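Local coordinates for Serine/threonine protein phosphatase Stp1 (Streptococcus agalactiae, PDB 2PK0) that probably removes phosphate from phosphoserine and phosphothreonine of target proteins, as a magnesium-dependent phosphatase of the PP2C family, at residues F28-G33 with T67-L72; P35-A40 with T239-Y244. One frame throughout, in Å; residues are numbered along the deposited sequence.

Contact 1 (F28-G33 with T67-L72); sequences FENKAG and TDFSEL
Asn30 and Lys31 run beside Thr67 and Asp68, Asn30 CA 5.5 Å from Thr67 CA and Lys31 CA 5.3 Å from Asp68 CA, and one backbone hydrogen bond joins the two segments, from Lys31 N to Thr67 O at 3.0 Å. The side chain of Asn30 supplies the other two hydrogen bonds. Its CG lies between the backbone N and the carbonyl carbon (chi1 85°), which swings the amide over to the opposite loop, where it crosses the side chain of Thr67 at about a right angle. Asn30 ND2 donates both its hydrogens: to Thr67 OG1 at 3.0 Å and to Phe69 O at 2.9 Å. Both acceptors lie close to the amide plane, and the Phe69 carbonyl receives its hydrogen on a lone pair. With OD1 bonded to Val34 N and, weakly, to Ala32 N, the amide is fixed against rotation. Thr67 OG1 is also bonded to Trp64 O, while Thr67 CB sits 3.5 Å above one face of the Phe69 ring, toward its rim. Ala32 CB rests on Asp68 O at 3.4 Å. Asn30 opens a type I turn, closed by Gly33 N to Asn30 O, in the beta hairpin of strands 23-29 and 35-43; its side chain ties that hairpin to the linker between helices 48-64 and 72-96.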
ATOM      1  N   PHE A  28       6.626   1.917 -11.808  1.00 24.00           N
ATOM      2  CA  PHE A  28       6.997   2.939 -12.774  1.00 25.02           C
ATOM      3  C   PHE A  28       8.464   3.201 -12.548  1.00 26.93           C
ATOM      4  O   PHE A  28       9.012   2.771 -11.557  1.00 26.69           O
ATOM      5  CB  PHE A  28       6.180   4.249 -12.565  1.00 23.27           C
ATOM      6  CG  PHE A  28       4.694   4.037 -12.575  1.00 23.90           C
ATOM      7  CD1 PHE A  28       3.986   3.837 -11.376  1.00 23.93           C
ATOM      8  CD2 PHE A  28       4.004   3.961 -13.781  1.00 20.64           C
ATOM      9  CE1 PHE A  28       2.627   3.580 -11.394  1.00 20.84           C
ATOM     10  CE2 PHE A  28       2.647   3.723 -13.810  1.00 18.68           C
ATOM     11  CZ  PHE A  28       1.951   3.533 -12.617  1.00 21.60           C
ATOM     12  N   GLU A  29       9.099   3.920 -13.465  1.00 32.29           N
ATOM     13  CA  GLU A  29      10.495   4.304 -13.310  1.00 35.58           C
ATOM     14  C   GLU A  29      10.715   5.698 -13.910  1.00 37.58           C
ATOM     15  O   GLU A  29      10.323   5.956 -15.047  1.00 37.48           O
ATOM     16  CB  GLU A  29      11.392   3.270 -13.986  1.00 36.76           C
ATOM     17  CG  GLU A  29      12.858   3.579 -13.884  1.00 42.43           C
ATOM     18  CD  GLU A  29      13.744   2.390 -14.241  1.00 45.86           C
ATOM     19  OE1 GLU A  29      13.580   1.307 -13.619  1.00 46.84           O
ATOM     20  OE2 GLU A  29      14.611   2.551 -15.132  1.00 45.37           O
ATOM     21  N   ASN A  30      11.333   6.602 -13.151  1.00 38.66           N
ATOM     22  CA  ASN A  30      11.559   7.963 -13.635  1.00 37.90           C
ATOM     23  C   ASN A  30      12.792   8.064 -14.530  1.00 39.63           C
ATOM     24  O   ASN A  30      13.461   7.046 -14.732  1.00 41.06           O
ATOM     25  CB  ASN A  30      11.543   8.976 -12.481  1.00 36.85           C
ATOM     26  CG  ASN A  30      12.869   9.130 -11.782  1.00 37.62           C
ATOM     27  OD1 ASN A  30      13.720   8.243 -11.818  1.00 40.87           O
ATOM     28  ND2 ASN A  30      13.050  10.271 -11.120  1.00 33.34           N
ATOM     29  N   LYS A  31      13.103   9.260 -15.053  1.00 39.49           N
ATOM     30  CA  LYS A  31      14.229   9.422 -15.999  1.00 38.94           C
ATOM     31  C   LYS A  31      15.606   9.194 -15.379  1.00 37.16           C
ATOM     32  O   LYS A  31      16.593   9.030 -16.091  1.00 36.28           O
ATOM     33  CB  LYS A  31      14.228  10.806 -16.664  1.00 41.96           C
ATOM     34  CG  LYS A  31      13.092  11.064 -17.607  1.00 44.30           C
ATOM     35  CD  LYS A  31      13.106  12.492 -18.109  1.00 46.12           C
ATOM     36  CE  LYS A  31      11.942  12.715 -19.068  1.00 48.48           C
ATOM     37  NZ  LYS A  31      12.049  14.003 -19.779  1.00 48.76           N
ATOM     38  N   ALA A  32      15.682   9.209 -14.056  1.00 34.61           N
ATOM     39  CA  ALA A  32      16.946   8.929 -13.405  1.00 33.57           C
ATOM     40  C   ALA A  32      17.049   7.459 -12.942  1.00 33.53           C
ATOM     41  O   ALA A  32      17.982   7.087 -12.258  1.00 34.36           O
ATOM     42  CB  ALA A  32      17.167   9.889 -12.263  1.00 32.40           C
ATOM     43  N   GLY A  33      16.094   6.626 -13.333  1.00 32.09           N
ATOM     44  CA  GLY A  33      16.152   5.215 -13.018  1.00 30.65           C
ATOM     45  C   GLY A  33      15.494   4.841 -11.700  1.00 32.51           C
ATOM     46  O   GLY A  33      15.553   3.685 -11.285  1.00 35.36           O
ATOM     47  N   THR A  67       9.566  12.688 -14.408  1.00 35.48           N
ATOM     48  CA  THR A  67      10.450  13.379 -13.494  1.00 34.87           C
ATOM     49  C   THR A  67      11.895  12.972 -13.605  1.00 36.79           C
ATOM     50  O   THR A  67      12.233  11.978 -14.241  1.00 37.76           O
ATOM     51  CB  THR A  67      10.055  13.192 -12.038  1.00 35.32           C
ATOM     52  OG1 THR A  67      10.537  11.931 -11.565  1.00 34.12           O
ATOM     53  CG2 THR A  67       8.554  13.310 -11.849  1.00 33.66           C
ATOM     54  N   ASP A  68      12.720  13.723 -12.892  1.00 40.48           N
ATOM     55  CA  ASP A  68      14.161  13.799 -13.085  1.00 44.20           C
ATOM     56  C   ASP A  68      14.959  13.415 -11.845  1.00 42.10           C
ATOM     57  O   ASP A  68      16.149  13.141 -11.932  1.00 39.88           O
ATOM     58  CB  ASP A  68      14.498  15.260 -13.342  1.00 48.68           C
ATOM     59  CG  ASP A  68      15.661  15.425 -14.200  1.00 51.88           C
ATOM     60  OD1 ASP A  68      16.050  14.420 -14.823  1.00 55.73           O
ATOM     61  OD2 ASP A  68      16.173  16.557 -14.256  1.00 54.14           O
ATOM     62  N   PHE A  69      14.308  13.436 -10.688  1.00 40.49           N
ATOM     63  CA  PHE A  69      15.036  13.421  -9.433  1.00 41.50           C
ATOM     64  C   PHE A  69      15.617  12.111  -8.942  1.00 41.14           C
ATOM     65  O   PHE A  69      15.187  11.027  -9.322  1.00 40.49           O
ATOM     66  CB  PHE A  69      14.281  14.113  -8.293  1.00 42.99           C
ATOM     67  CG  PHE A  69      12.798  14.282  -8.499  1.00 43.15           C
ATOM     68  CD1 PHE A  69      11.925  13.232  -8.296  1.00 43.66           C
ATOM     69  CD2 PHE A  69      12.273  15.536  -8.796  1.00 42.74           C
ATOM     70  CE1 PHE A  69      10.577  13.419  -8.439  1.00 42.71           C
ATOM     71  CE2 PHE A  69      10.939  15.718  -8.934  1.00 41.81           C
ATOM     72  CZ  PHE A  69      10.086  14.663  -8.747  1.00 42.15           C
ATOM     73  N   SER A  70      16.620  12.240  -8.083  1.00 41.19           N
ATOM     74  CA  SER A  70      17.358  11.091  -7.599  1.00 42.88           C
ATOM     75  C   SER A  70      17.624  11.193  -6.111  1.00 43.43           C
ATOM     76  O   SER A  70      18.278  10.325  -5.547  1.00 43.31           O
ATOM     77  CB  SER A  70      18.682  10.976  -8.342  1.00 42.04           C
ATOM     78  OG  SER A  70      19.391  12.190  -8.250  1.00 44.13           O
ATOM     79  N   GLU A  71      17.120  12.254  -5.483  1.00 43.61           N
ATOM     80  CA  GLU A  71      17.356  12.469  -4.056  1.00 43.18           C
ATOM     81  C   GLU A  71      16.062  12.331  -3.256  1.00 41.72           C
ATOM     82  O   GLU A  71      14.983  12.638  -3.761  1.00 42.19           O
ATOM     83  CB  GLU A  71      17.996  13.842  -3.803  1.00 44.56           C
ATOM     84  CG  GLU A  71      19.262  14.133  -4.600  1.00 48.16           C
ATOM     85  CD  GLU A  71      20.442  13.258  -4.186  1.00 52.48           C
ATOM     86  OE1 GLU A  71      20.751  13.178  -2.977  1.00 53.31           O
ATOM     87  OE2 GLU A  71      21.075  12.647  -5.075  1.00 55.32           O
ATOM     88  N   LEU A  72      16.186  11.886  -2.008  1.00 38.76           N
ATOM     89  CA  LEU A  72      15.039  11.604  -1.140  1.00 35.79           C
ATOM     90  C   LEU A  72      14.137  12.796  -0.886  1.00 36.08           C
ATOM     91  O   LEU A  72      12.920  12.663  -0.863  1.00 36.41           O
ATOM     92  CB  LEU A  72      15.512  11.054   0.202  1.00 33.10           C
ATOM     93  CG  LEU A  72      16.105   9.647   0.133  1.00 33.35           C
ATOM     94  CD1 LEU A  72      16.968   9.340   1.348  1.00 32.17           C
ATOM     95  CD2 LEU A  72      15.024   8.597  -0.049  1.00 31.74           C
TER

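Contact 2 (P35-A40 with T239-Y244)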
ATOM      1  N   PRO A  35      12.834   3.586  -9.321  1.00 29.32           N
ATOM      2  CA  PRO A  35      11.570   2.875  -9.385  1.00 27.13           C
ATOM      3  C   PRO A  35      10.569   3.414  -8.378  1.00 28.65           C
ATOM      4  O   PRO A  35      10.964   3.852  -7.301  1.00 29.83           O
ATOM      5  CB  PRO A  35      11.929   1.426  -9.012  1.00 26.64           C
ATOM      6  CG  PRO A  35      13.316   1.424  -8.558  1.00 27.56           C
ATOM      7  CD  PRO A  35      13.879   2.812  -8.629  1.00 28.56           C
ATOM      8  N   LEU A  36       9.283   3.374  -8.734  1.00 26.77           N
ATOM      9  CA  LEU A  36       8.217   3.714  -7.820  1.00 24.99           C
ATOM     10  C   LEU A  36       7.119   2.666  -7.932  1.00 27.65           C
ATOM     11  O   LEU A  36       6.747   2.263  -9.026  1.00 27.89           O
ATOM     12  CB  LEU A  36       7.664   5.097  -8.157  1.00 27.01           C
ATOM     13  CG  LEU A  36       6.507   5.644  -7.321  1.00 26.50           C
ATOM     14  CD1 LEU A  36       6.986   6.266  -6.013  1.00 25.68           C
ATOM     15  CD2 LEU A  36       5.749   6.654  -8.124  1.00 25.94           C
ATOM     16  N   ILE A  37       6.603   2.233  -6.791  1.00 28.45           N
ATOM     17  CA  ILE A  37       5.555   1.233  -6.724  1.00 24.54           C
ATOM     18  C   ILE A  37       4.390   1.907  -6.061  1.00 27.38           C
ATOM     19  O   ILE A  37       4.548   2.517  -5.005  1.00 28.55           O
ATOM     20  CB  ILE A  37       5.979   0.079  -5.834  1.00 25.90           C
ATOM     21  CG1 ILE A  37       7.124  -0.698  -6.479  1.00 26.89           C
ATOM     22  CG2 ILE A  37       4.810  -0.835  -5.546  1.00 26.53           C
ATOM     23  CD1 ILE A  37       7.870  -1.536  -5.513  1.00 28.38           C
ATOM     24  N   ILE A  38       3.226   1.849  -6.707  1.00 28.34           N
ATOM     25  CA  ILE A  38       2.023   2.432  -6.171  1.00 25.81           C
ATOM     26  C   ILE A  38       0.921   1.392  -6.032  1.00 25.45           C
ATOM     27  O   ILE A  38       0.509   0.792  -7.009  1.00 24.99           O
ATOM     28  CB  ILE A  38       1.514   3.581  -7.047  1.00 27.56           C
ATOM     29  CG1 ILE A  38       2.667   4.448  -7.525  1.00 27.84           C
ATOM     30  CG2 ILE A  38       0.542   4.453  -6.263  1.00 24.96           C
ATOM     31  CD1 ILE A  38       2.193   5.669  -8.273  1.00 32.34           C
ATOM     32  N   LEU A  39       0.445   1.205  -4.803  1.00 26.92           N
ATOM     33  CA  LEU A  39      -0.664   0.300  -4.493  1.00 27.29           C
ATOM     34  C   LEU A  39      -1.848   1.125  -3.980  1.00 28.19           C
ATOM     35  O   LEU A  39      -1.665   2.003  -3.120  1.00 30.40           O
ATOM     36  CB  LEU A  39      -0.224  -0.712  -3.420  1.00 27.37           C
ATOM     37  CG  LEU A  39      -1.111  -1.905  -3.031  1.00 30.48           C
ATOM     38  CD1 LEU A  39      -0.274  -3.036  -2.526  1.00 30.96           C
ATOM     39  CD2 LEU A  39      -2.165  -1.573  -1.960  1.00 34.49           C
ATOM     40  N   ALA A  40      -3.061   0.832  -4.458  1.00 25.00           N
ATOM     41  CA  ALA A  40      -4.223   1.610  -4.025  1.00 23.14           C
ATOM     42  C   ALA A  40      -5.437   0.755  -3.802  1.00 24.88           C
ATOM     43  O   ALA A  40      -5.781  -0.057  -4.645  1.00 27.85           O
ATOM     44  CB  ALA A  40      -4.536   2.691  -5.018  1.00 20.67           C
ATOM     45  N   THR A 239      -3.964  -7.663  -2.672  1.00 29.78           N
ATOM     46  CA  THR A 239      -3.054  -7.008  -3.611  1.00 30.58           C
ATOM     47  C   THR A 239      -1.724  -6.794  -2.932  1.00 31.79           C
ATOM     48  O   THR A 239      -1.682  -6.214  -1.856  1.00 33.52           O
ATOM     49  CB  THR A 239      -3.632  -5.667  -4.086  1.00 32.24           C
ATOM     50  OG1 THR A 239      -4.765  -5.924  -4.932  1.00 35.08           O
ATOM     51  CG2 THR A 239      -2.621  -4.890  -4.887  1.00 33.33           C
ATOM     52  N   VAL A 240      -0.642  -7.316  -3.521  1.00 30.17           N
ATOM     53  CA  VAL A 240       0.660  -7.326  -2.851  1.00 26.02           C
ATOM     54  C   VAL A 240       1.805  -6.913  -3.781  1.00 27.13           C
ATOM     55  O   VAL A 240       1.902  -7.394  -4.916  1.00 28.79           O
ATOM     56  CB  VAL A 240       0.995  -8.727  -2.222  1.00 23.76           C
ATOM     57  CG1 VAL A 240       2.188  -8.640  -1.291  1.00 22.52           C
ATOM     58  CG2 VAL A 240      -0.175  -9.297  -1.448  1.00 22.71           C
ATOM     59  N   ALA A 241       2.661  -6.008  -3.308  1.00 27.03           N
ATOM     60  CA  ALA A 241       3.970  -5.793  -3.926  1.00 25.75           C
ATOM     61  C   ALA A 241       5.055  -6.342  -3.020  1.00 25.87           C
ATOM     62  O   ALA A 241       5.116  -6.008  -1.828  1.00 27.68           O
ATOM     63  CB  ALA A 241       4.214  -4.333  -4.172  1.00 24.05           C
ATOM     64  N   LEU A 242       5.917  -7.185  -3.572  1.00 26.40           N
ATOM     65  CA  LEU A 242       7.054  -7.692  -2.810  1.00 27.66           C
ATOM     66  C   LEU A 242       8.326  -7.217  -3.452  1.00 28.55           C
ATOM     67  O   LEU A 242       8.442  -7.266  -4.674  1.00 30.05           O
ATOM     68  CB  LEU A 242       7.075  -9.211  -2.784  1.00 26.85           C
ATOM     69  CG  LEU A 242       5.998  -9.964  -2.020  1.00 26.41           C
ATOM     70  CD1 LEU A 242       6.068 -11.412  -2.448  1.00 27.09           C
ATOM     71  CD2 LEU A 242       6.206  -9.838  -0.530  1.00 25.55           C
ATOM     72  N   VAL A 243       9.262  -6.736  -2.627  1.00 27.83           N
ATOM     73  CA  VAL A 243      10.602  -6.390  -3.076  1.00 29.14           C
ATOM     74  C   VAL A 243      11.629  -7.217  -2.280  1.00 31.50           C
ATOM     75  O   VAL A 243      11.665  -7.142  -1.065  1.00 32.01           O
ATOM     76  CB  VAL A 243      10.916  -4.891  -2.879  1.00 30.68           C
ATOM     77  CG1 VAL A 243      12.220  -4.516  -3.588  1.00 30.07           C
ATOM     78  CG2 VAL A 243       9.761  -4.010  -3.357  1.00 30.79           C
ATOM     79  N   TYR A 244      12.454  -8.001  -2.970  1.00 32.91           N
ATOM     80  CA  TYR A 244      13.522  -8.776  -2.336  1.00 33.54           C
ATOM     81  C   TYR A 244      14.890  -8.132  -2.599  1.00 34.37           C
ATOM     82  O   TYR A 244      15.193  -7.754  -3.730  1.00 35.26           O
ATOM     83  CB  TYR A 244      13.506 -10.220  -2.852  1.00 33.11           C
ATOM     84  CG  TYR A 244      14.691 -11.043  -2.387  1.00 33.78           C
ATOM     85  CD1 TYR A 244      14.863 -11.352  -1.035  1.00 33.96           C
ATOM     86  CD2 TYR A 244      15.634 -11.519  -3.292  1.00 32.34           C
ATOM     87  CE1 TYR A 244      15.931 -12.098  -0.602  1.00 32.30           C
ATOM     88  CE2 TYR A 244      16.713 -12.252  -2.864  1.00 32.15           C
ATOM     89  CZ  TYR A 244      16.852 -12.537  -1.519  1.00 33.22           C
ATOM     90  OH  TYR A 244      17.923 -13.270  -1.091  1.00 36.67           O
TER
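Ile37 and Leu39 point from strand 35-40 toward Thr239, Ala241 and Val243 of strand 239-244, with no hydrogen bond between the strands. Their axes come within 8.3 Å and run nearly antiparallel, at 161°, so side chains must fill the gap. Ile37 divides its two branches between two partners. Ile37 CG2 meets Ala241 CB at 3.8 Å, whereas the longer arm, extended beyond CG1 (chi2 161°), carries Ile37 CD1 to Val243 CG2, also 3.8 Å away. The small Ala241 thus takes the short branch of Ile37, and the valine takes the end of the long one. Leu39 works differently. With CG anti to the backbone N (chi1 -172°), its side chain slides past that of Thr239 in the opposite direction, Leu39 CD1 lying 3.8 Å from Thr239 CG2 and 3.5 Å from Thr239 O. The threonine divides its branches: CG2 is given to the leucine, while OG1 is hydrogen-bonded to Thr12 and Asp23. A bound magnesium ion lies about 8 Å from this side chain. The contact belongs to the interface between the two antiparallel sheets of the PP2C beta sandwich, where Ile25 of strand 23-29 and Val194 of strand 191-195 extend the apolar layer around Leu39 and Ala241. On the other side of strand 35-40, Ile38 and Ala40 pack on helix 48-64, so the strand is sandwiched between that helix and the opposite sheet.

Contacts 1 and 2 illustrate how polar and apolar packing divide with depth in one fold. Both draw on the hairpin of strands 23-29 and 35-43, neighbours in one sheet: contact 1 on its turn, at the surface, and contact 2 on the inward face of its second strand, deep in the sandwich of two sheets. The first depends on directed hydrogen bonds from a buried amide among partly or fully exposed neighbours; the second is made mostly by methyl groups, with no hydrogen bond across it. They adjoin where Phe28 N probably bonds to Leu36 O at 2.8 Å and the Phe28 ring packs against Ile38, pairing the two strands of the hairpin near its turn.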